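PDB 1FCQ: hyaluronoglucosaminidase from Apis mellifera, which hydrolyses hyaluronan as a family 56 glycosidase of bee venom, where it is also a major allergen. Local coordinates for residues A[125-128]-A[129-133]; A[203-206]-A[207-211]; A[232-235]-A[236-239]; A[282-285]-A[286-290]. All blocks are in the same frame, centred on the assembly; numbering follows the deposited sequence.

Interaction 1: residues A[125-128]-A[129-133]; sequences SLQP and YKKLS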
# COMPACT_ATOMS: atom_id res chain seq x y z
N SER A 125 -7.25 12.88 -9.55
CA SER A 125 -5.87 13.31 -9.66
C SER A 125 -5.01 12.41 -10.55
O SER A 125 -3.93 12.80 -10.98
CB SER A 125 -5.24 13.44 -8.27
OG SER A 125 -4.91 12.17 -7.73
N LEU A 126 -5.51 11.20 -10.85
CA LEU A 126 -4.80 10.28 -11.72
C LEU A 126 -5.31 10.35 -13.15
O LEU A 126 -4.77 9.70 -14.05
CB LEU A 126 -5.00 8.85 -11.19
CG LEU A 126 -4.47 8.60 -9.78
CD1 LEU A 126 -4.85 7.17 -9.39
CD2 LEU A 126 -2.97 8.81 -9.70
N GLN A 127 -6.25 11.28 -13.41
CA GLN A 127 -6.78 11.48 -14.75
C GLN A 127 -5.74 11.75 -15.81
O GLN A 127 -5.83 11.17 -16.91
CB GLN A 127 -7.93 12.50 -14.85
CG GLN A 127 -8.80 12.21 -16.08
CD GLN A 127 -10.28 12.13 -15.79
OE1 GLN A 127 -10.82 11.07 -15.47
NE2 GLN A 127 -10.96 13.27 -15.89
N PRO A 128 -4.68 12.49 -15.56
CA PRO A 128 -3.62 12.72 -16.52
C PRO A 128 -3.08 11.43 -17.11
O PRO A 128 -2.63 11.49 -18.25
CB PRO A 128 -2.55 13.50 -15.76
CG PRO A 128 -3.35 14.26 -14.76
CD PRO A 128 -4.46 13.33 -14.35
N TYR A 129 -3.09 10.28 -16.43
CA TYR A 129 -2.60 9.06 -17.07
C TYR A 129 -3.52 8.63 -18.21
O TYR A 129 -2.99 8.11 -19.20
CB TYR A 129 -2.44 7.97 -16.01
CG TYR A 129 -1.29 8.28 -15.07
CD1 TYR A 129 -1.57 8.75 -13.79
CD2 TYR A 129 0.03 8.10 -15.44
CE1 TYR A 129 -0.55 9.04 -12.90
CE2 TYR A 129 1.05 8.39 -14.56
CZ TYR A 129 0.76 8.87 -13.29
OH TYR A 129 1.79 9.14 -12.43
N LYS A 130 -4.83 8.79 -18.05
CA LYS A 130 -5.78 8.46 -19.10
C LYS A 130 -5.56 9.43 -20.27
O LYS A 130 -5.46 9.01 -21.43
CB LYS A 130 -7.23 8.57 -18.66
CG LYS A 130 -7.67 7.63 -17.54
CD LYS A 130 -9.18 7.67 -17.36
CE LYS A 130 -9.63 6.86 -16.17
NZ LYS A 130 -11.12 6.81 -16.04
N LYS A 131 -5.48 10.73 -19.93
CA LYS A 131 -5.32 11.71 -21.01
C LYS A 131 -4.08 11.50 -21.84
O LYS A 131 -4.14 11.54 -23.08
CB LYS A 131 -5.33 13.14 -20.46
CG LYS A 131 -6.54 13.47 -19.61
CD LYS A 131 -7.84 13.35 -20.39
CE LYS A 131 -9.00 13.88 -19.56
NZ LYS A 131 -10.31 13.66 -20.24
N LEU A 132 -2.92 11.27 -21.22
CA LEU A 132 -1.68 11.08 -21.93
C LEU A 132 -1.74 9.81 -22.78
O LEU A 132 -1.23 9.83 -23.89
CB LEU A 132 -0.48 11.05 -21.00
CG LEU A 132 0.87 10.84 -21.67
CD1 LEU A 132 1.18 11.91 -22.71
CD2 LEU A 132 1.98 10.78 -20.62
N SER A 133 -2.38 8.77 -22.25
CA SER A 133 -2.49 7.53 -23.02
C SER A 133 -3.20 7.80 -24.35
O SER A 133 -2.75 7.31 -25.38
CB SER A 133 -3.26 6.47 -22.24
OG SER A 133 -2.56 6.12 -21.05
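Leu126 and Tyr129 meet where a short 3-10 segment runs into helix 127-140 of the barrel, and the backbone bonds here pass from a three-residue span to four-residue spans. Tyr129 N donates to Leu126 O, three residues back, over 3.0 Å, with the donor 40° out of the carbonyl plane. From the next acceptor, Gln127 O, the span lengthens to the alpha-helical four: Lys131 N bonds Gln127 O, and Leu132 N reaches Pro128 O over 3.0 Å. Gln127 O also takes a weak bond from Lys130 N, so two successive amides share it.

The apolar contact is one methyl against one ring carbon, Leu126 CD2 to Tyr129 CE1 at 4.0 Å. The tyrosine CG lies beside its own backbone N (chi1 -70°), which brings CD1 and CE1 back to Leu126, whose O lies at the ring edge. The phenol is held beyond this turn: OH is hydrogen-bonded to Leu63 N, and Trp115 makes an edge-to-face ring contact.

Among the long polar chains the contact is aliphatic. Lys130 sends its ammonium to Arg120 O, while Lys131, bent at chi2 (-61°), brings its CE to 3.9 Å from Gln127 CG.

Interaction 2: residues A[203-206]-A[207-211]; sequences ATTM and QENDK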
# COMPACT_ATOMS: atom_id res chain seq x y z
N ALA A 203 -18.81 -1.82 -7.41
CA ALA A 203 -18.98 -3.12 -8.08
C ALA A 203 -18.05 -3.35 -9.24
O ALA A 203 -17.52 -4.48 -9.37
CB ALA A 203 -20.43 -3.20 -8.57
N THR A 204 -17.83 -2.33 -10.07
CA THR A 204 -16.95 -2.54 -11.23
C THR A 204 -15.53 -2.85 -10.76
O THR A 204 -14.89 -3.71 -11.36
CB THR A 204 -17.00 -1.38 -12.23
OG1 THR A 204 -18.38 -1.28 -12.65
CG2 THR A 204 -16.13 -1.67 -13.44
N THR A 205 -15.09 -2.21 -9.69
CA THR A 205 -13.77 -2.48 -9.10
C THR A 205 -13.68 -3.91 -8.60
O THR A 205 -12.65 -4.57 -8.78
CB THR A 205 -13.48 -1.48 -7.96
OG1 THR A 205 -13.26 -0.19 -8.55
CG2 THR A 205 -12.23 -1.90 -7.17
N MET A 206 -14.78 -4.44 -8.05
CA MET A 206 -14.75 -5.84 -7.60
C MET A 206 -14.48 -6.73 -8.81
O MET A 206 -13.68 -7.65 -8.71
CB MET A 206 -16.03 -6.24 -6.89
CG MET A 206 -16.20 -5.44 -5.59
SD MET A 206 -17.63 -6.09 -4.70
CE MET A 206 -18.91 -5.94 -5.90
N GLN A 207 -15.16 -6.45 -9.92
CA GLN A 207 -14.98 -7.23 -11.13
C GLN A 207 -13.56 -7.11 -11.68
O GLN A 207 -12.95 -8.12 -12.04
CB GLN A 207 -15.97 -6.81 -12.22
CG GLN A 207 -17.43 -6.81 -11.80
CD GLN A 207 -18.36 -6.53 -12.97
OE1 GLN A 207 -18.60 -5.38 -13.34
NE2 GLN A 207 -18.91 -7.56 -13.60
N GLU A 208 -13.04 -5.89 -11.68
CA GLU A 208 -11.65 -5.68 -12.12
C GLU A 208 -10.68 -6.37 -11.19
O GLU A 208 -9.69 -6.94 -11.66
CB GLU A 208 -11.39 -4.18 -12.27
CG GLU A 208 -12.22 -3.63 -13.44
CD GLU A 208 -12.41 -2.13 -13.34
OE1 GLU A 208 -12.12 -1.52 -12.30
OE2 GLU A 208 -12.87 -1.57 -14.36
N ASN A 209 -10.92 -6.41 -9.87
CA ASN A 209 -10.02 -7.16 -8.99
C ASN A 209 -10.06 -8.65 -9.31
O ASN A 209 -9.04 -9.33 -9.26
CB ASN A 209 -10.40 -6.94 -7.52
CG ASN A 209 -10.01 -5.55 -7.05
OD1 ASN A 209 -9.09 -4.92 -7.56
ND2 ASN A 209 -10.70 -5.09 -5.99
N ASP A 210 -11.27 -9.15 -9.63
CA ASP A 210 -11.41 -10.56 -9.96
C ASP A 210 -10.58 -10.91 -11.20
O ASP A 210 -10.06 -12.03 -11.23
CB ASP A 210 -12.86 -10.94 -10.27
CG ASP A 210 -13.81 -10.80 -9.12
OD1 ASP A 210 -13.42 -10.81 -7.94
OD2 ASP A 210 -15.03 -10.64 -9.39
N LYS A 211 -10.45 -10.00 -12.15
CA LYS A 211 -9.72 -10.33 -13.38
C LYS A 211 -8.24 -10.02 -13.29
O LYS A 211 -7.47 -10.19 -14.24
CB LYS A 211 -10.36 -9.63 -14.58
CG LYS A 211 -10.61 -8.15 -14.44
CD LYS A 211 -9.39 -7.28 -14.67
CE LYS A 211 -9.36 -6.72 -16.08
NZ LYS A 211 -10.32 -5.59 -16.25
O HOH W 1 -20.11 -3.26 -13.28
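Glu208 packs back over Thr204 one turn earlier, and its side chain can be traced atom by atom. CB faces the carbonyl oxygens of Thr204 and Thr205. CG then comes to 3.4 Å from Thr204 O, the same oxygen that accepts Glu208 N over 2.9 Å in the carbonyl plane. This approach follows from chi1 of -68°, which sets CG beside the backbone N and aims the chain at the preceding turn. CD lies 3.5 Å from Thr204 O and also close to Thr204 CG2. At the tip the carboxylate divides its contacts: OE2 lies 3.4 Å from the methyl Thr204 CG2, whereas OE1 is as near Thr204 O as Thr205 CA and forms a salt bridge with Arg120.

All of this belongs to helix 203-210, a two-turn helix of the TIM-barrel enzyme whose i to i+4 ladder includes Asn209 N to Thr205 O at 2.8 Å. Thr205 and Asn209 run alongside each other in one direction, with CG2 of the threonine 3.7 Å from ND2 of the asparagine. That amide nitrogen donates to Glu247 of helix 234-253 and to Tyr188 O. On the more exposed flank a water links Thr204 OG1, at 2.7 Å, to Gln207, donating to its OE1 at 2.6 Å.

Interaction 3: residues A[232-235]-A[236-239]; sequences LTSG and ERVG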
# COMPACT_ATOMS: atom_id res chain seq x y z
N LEU A 232 -16.47 11.34 8.60
CA LEU A 232 -17.28 10.15 8.45
C LEU A 232 -17.89 9.86 9.83
O LEU A 232 -17.30 10.29 10.84
CB LEU A 232 -16.45 8.93 8.04
CG LEU A 232 -15.89 8.76 6.64
CD1 LEU A 232 -15.07 7.47 6.55
CD2 LEU A 232 -16.98 8.72 5.58
N THR A 233 -19.01 9.17 9.90
CA THR A 233 -19.57 8.79 11.20
C THR A 233 -18.71 7.68 11.79
O THR A 233 -17.95 7.02 11.06
CB THR A 233 -21.01 8.25 11.08
OG1 THR A 233 -21.00 7.00 10.38
CG2 THR A 233 -21.91 9.26 10.37
N SER A 234 -18.88 7.36 13.06
CA SER A 234 -18.18 6.26 13.69
C SER A 234 -18.49 4.94 12.97
O SER A 234 -17.58 4.15 12.69
CB SER A 234 -18.58 6.11 15.17
OG SER A 234 -18.21 7.26 15.90
N GLY A 235 -19.76 4.71 12.64
CA GLY A 235 -20.16 3.51 11.92
C GLY A 235 -19.57 3.47 10.51
O GLY A 235 -19.18 2.38 10.05
N GLU A 236 -19.49 4.61 9.84
CA GLU A 236 -18.91 4.68 8.51
C GLU A 236 -17.42 4.37 8.54
O GLU A 236 -16.89 3.77 7.60
CB GLU A 236 -19.13 6.02 7.81
CG GLU A 236 -20.57 6.20 7.35
CD GLU A 236 -20.92 7.61 6.93
OE1 GLU A 236 -21.91 7.73 6.16
OE2 GLU A 236 -20.25 8.58 7.33
N ARG A 237 -16.75 4.76 9.64
CA ARG A 237 -15.31 4.43 9.71
C ARG A 237 -15.10 2.93 9.79
O ARG A 237 -14.17 2.35 9.21
CB ARG A 237 -14.66 5.17 10.88
CG ARG A 237 -14.52 6.66 10.63
CD ARG A 237 -13.83 7.29 11.84
NE ARG A 237 -13.91 8.74 11.80
CZ ARG A 237 -14.57 9.46 12.70
NH1 ARG A 237 -15.18 8.85 13.72
NH2 ARG A 237 -14.63 10.78 12.65
N VAL A 238 -15.96 2.23 10.53
CA VAL A 238 -15.90 0.78 10.63
C VAL A 238 -16.22 0.16 9.27
O VAL A 238 -15.60 -0.82 8.87
CB VAL A 238 -16.89 0.26 11.69
CG1 VAL A 238 -16.98 -1.25 11.66
CG2 VAL A 238 -16.46 0.77 13.07
N GLY A 239 -17.22 0.73 8.60
CA GLY A 239 -17.62 0.28 7.27
C GLY A 239 -16.51 0.42 6.24
O GLY A 239 -16.35 -0.44 5.36
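A capping box opens helix 234-253, one of the helices of the barrel, and Thr233 at the N-cap and Glu236 bond each other twice to make it. In one direction Glu236 N donates to Thr233 OG1 over 2.9 Å at 154°. In the other, Thr233 N donates to Glu236 OE2, also over 2.9 Å but straighter, at 172°; it meets the carboxylate oxygen on the anti side, somewhat out of the plane. The threonine torsion explains the first bond: with chi1 at 68°, OG1 lies between the backbone N and the carbonyl carbon and faces into the first turn. The glutamate reaches back by an extended chain, passing CG within 3.2 Å of Thr233 OG1. A carboxylate at this end of a helix would probably be favoured by the helix dipole.

Behind the box, Arg237 N donates to Thr233 O over 2.9 Å. Its side chain runs extended past Leu232, crossing it at a slant, CG lying 3.9 Å from Leu232 CB. The guanidinium is gripped beyond the turn: NE and NH2 donate to the carbonyl oxygens of Arg229 and Trp230, and NH1 forms a salt bridge with Asp282 of helix 280-292. These partners fix the rotation of the flat group, and Leu232 O sits over one of its faces, 3.2 Å above the plane and offset toward the rim.

Interaction 4: residues A[282-285]-A[286-290]; sequences DLEA and TLRKI
Thr286 grips Asp282 O twice, and this is the tight part of the contact. Its OG1 donates over 2.7 Å and its N over 3.0 Å, the two reaching the carbonyl oxygen from opposite faces of its plane. A chi1 of 60° turns the hydroxyl back along the helix toward that carbonyl, four residues earlier. Tyr266 OH shares a further hydrogen bond with OG1, which ties the buried hydroxyl to strand 261-267. Leu287 also packs closely on the turn before it: CB and CG both lie 3.2 Å from Leu283 O.

These bonds lie within helix 280-292, which packs in the TIM barrel between helices 234-253 and 310-328; Leu283 and Leu287 touch the latter, Thr286 and Ile290 the former.

The outward side is looser. Glu284 and Arg288 run side by side in the same direction, yet OE1 and NH1 stay 4.1 Å apart, beyond a salt bridge, with the carboxylate and guanidinium planes 63° apart. The nearest side-chain approach is of Arg288 NH1 to the methylene Glu284 CB, at 3.6 Å. Lys289 curls back through three bent torsions, and a water donating to Ala285 O at 2.7 Å receives a weak bond from its NZ.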
# COMPACT_ATOMS: atom_id res chain seq x y z
N ASP A 282 -12.40 4.95 17.90
CA ASP A 282 -12.09 4.51 16.54
C ASP A 282 -11.09 3.36 16.52
O ASP A 282 -11.28 2.42 15.73
CB ASP A 282 -11.62 5.65 15.64
CG ASP A 282 -12.72 6.54 15.10
OD1 ASP A 282 -13.91 6.14 15.15
OD2 ASP A 282 -12.42 7.64 14.61
N LEU A 283 -10.05 3.42 17.35
CA LEU A 283 -9.09 2.31 17.41
C LEU A 283 -9.80 1.01 17.74
O LEU A 283 -9.63 -0.04 17.10
CB LEU A 283 -8.05 2.58 18.49
CG LEU A 283 -6.99 3.63 18.17
CD1 LEU A 283 -6.16 3.92 19.41
CD2 LEU A 283 -6.07 3.16 17.04
N GLU A 284 -10.60 1.04 18.80
CA GLU A 284 -11.34 -0.13 19.25
C GLU A 284 -12.27 -0.70 18.18
O GLU A 284 -12.17 -1.88 17.86
CB GLU A 284 -12.12 0.20 20.53
CG GLU A 284 -11.25 0.53 21.73
CD GLU A 284 -11.98 0.99 22.98
OE1 GLU A 284 -13.17 1.38 22.88
OE2 GLU A 284 -11.39 0.97 24.08
N ALA A 285 -13.17 0.09 17.61
CA ALA A 285 -14.14 -0.46 16.66
C ALA A 285 -13.48 -0.95 15.38
O ALA A 285 -13.89 -1.98 14.84
CB ALA A 285 -15.21 0.57 16.35
N THR A 286 -12.50 -0.20 14.86
CA THR A 286 -11.89 -0.64 13.60
C THR A 286 -10.91 -1.79 13.75
O THR A 286 -10.85 -2.64 12.84
CB THR A 286 -11.24 0.53 12.85
OG1 THR A 286 -10.22 1.11 13.68
CG2 THR A 286 -12.26 1.59 12.48
N LEU A 287 -10.14 -1.86 14.83
CA LEU A 287 -9.23 -2.98 15.03
C LEU A 287 -10.07 -4.23 15.30
O LEU A 287 -9.78 -5.34 14.83
CB LEU A 287 -8.19 -2.72 16.12
CG LEU A 287 -7.17 -1.61 15.83
CD1 LEU A 287 -6.25 -1.46 17.04
CD2 LEU A 287 -6.39 -1.86 14.55
N ARG A 288 -11.21 -4.06 16.00
CA ARG A 288 -12.12 -5.19 16.20
C ARG A 288 -12.68 -5.68 14.87
O ARG A 288 -12.76 -6.90 14.64
CB ARG A 288 -13.24 -4.79 17.18
CG ARG A 288 -12.87 -5.06 18.62
CD ARG A 288 -13.59 -4.15 19.61
NE ARG A 288 -13.42 -4.65 20.97
CZ ARG A 288 -13.44 -4.00 22.12
NH1 ARG A 288 -13.61 -2.68 22.19
NH2 ARG A 288 -13.26 -4.68 23.25
N LYS A 289 -13.01 -4.79 13.94
CA LYS A 289 -13.53 -5.20 12.64
C LYS A 289 -12.50 -6.01 11.86
O LYS A 289 -12.82 -7.03 11.26
CB LYS A 289 -14.01 -4.01 11.83
CG LYS A 289 -14.55 -4.31 10.45
CD LYS A 289 -15.70 -5.30 10.45
CE LYS A 289 -17.05 -4.66 10.66
NZ LYS A 289 -17.31 -4.34 12.09
N ILE A 290 -11.24 -5.57 11.88
CA ILE A 290 -10.18 -6.29 11.18
C ILE A 290 -10.06 -7.71 11.71
O ILE A 290 -9.92 -8.65 10.92
CB ILE A 290 -8.83 -5.55 11.32
CG1 ILE A 290 -8.92 -4.20 10.61
CG2 ILE A 290 -7.70 -6.37 10.69
CD1 ILE A 290 -7.71 -3.32 10.89
O HOH W 2 -16.14 -3.38 15.06

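Overall arrangement
The four contacts follow one another along the chain, each on or at the start of one helix: 127-140, 203-210, 234-253 and 280-292. Interactions 3 and 4 adjoin, their centres 10 Å apart, because their helices pack together: besides the salt bridge between them, Val238 CG2 lies 3.5 Å from Ala285 CB. Interactions 1 and 2 are separate, with centres 20 Å apart and nearest atoms about 9 Å apart, but both draw on Arg120. Interactions 1 and 4, with centres 36 Å apart, lie on opposite sides of the chain's centre. Interactions 3 and 4 thus join neighbouring helices on one side of the fold, while 1 and 2 belong to a separate region, linked to helix 234-253 through interaction 2.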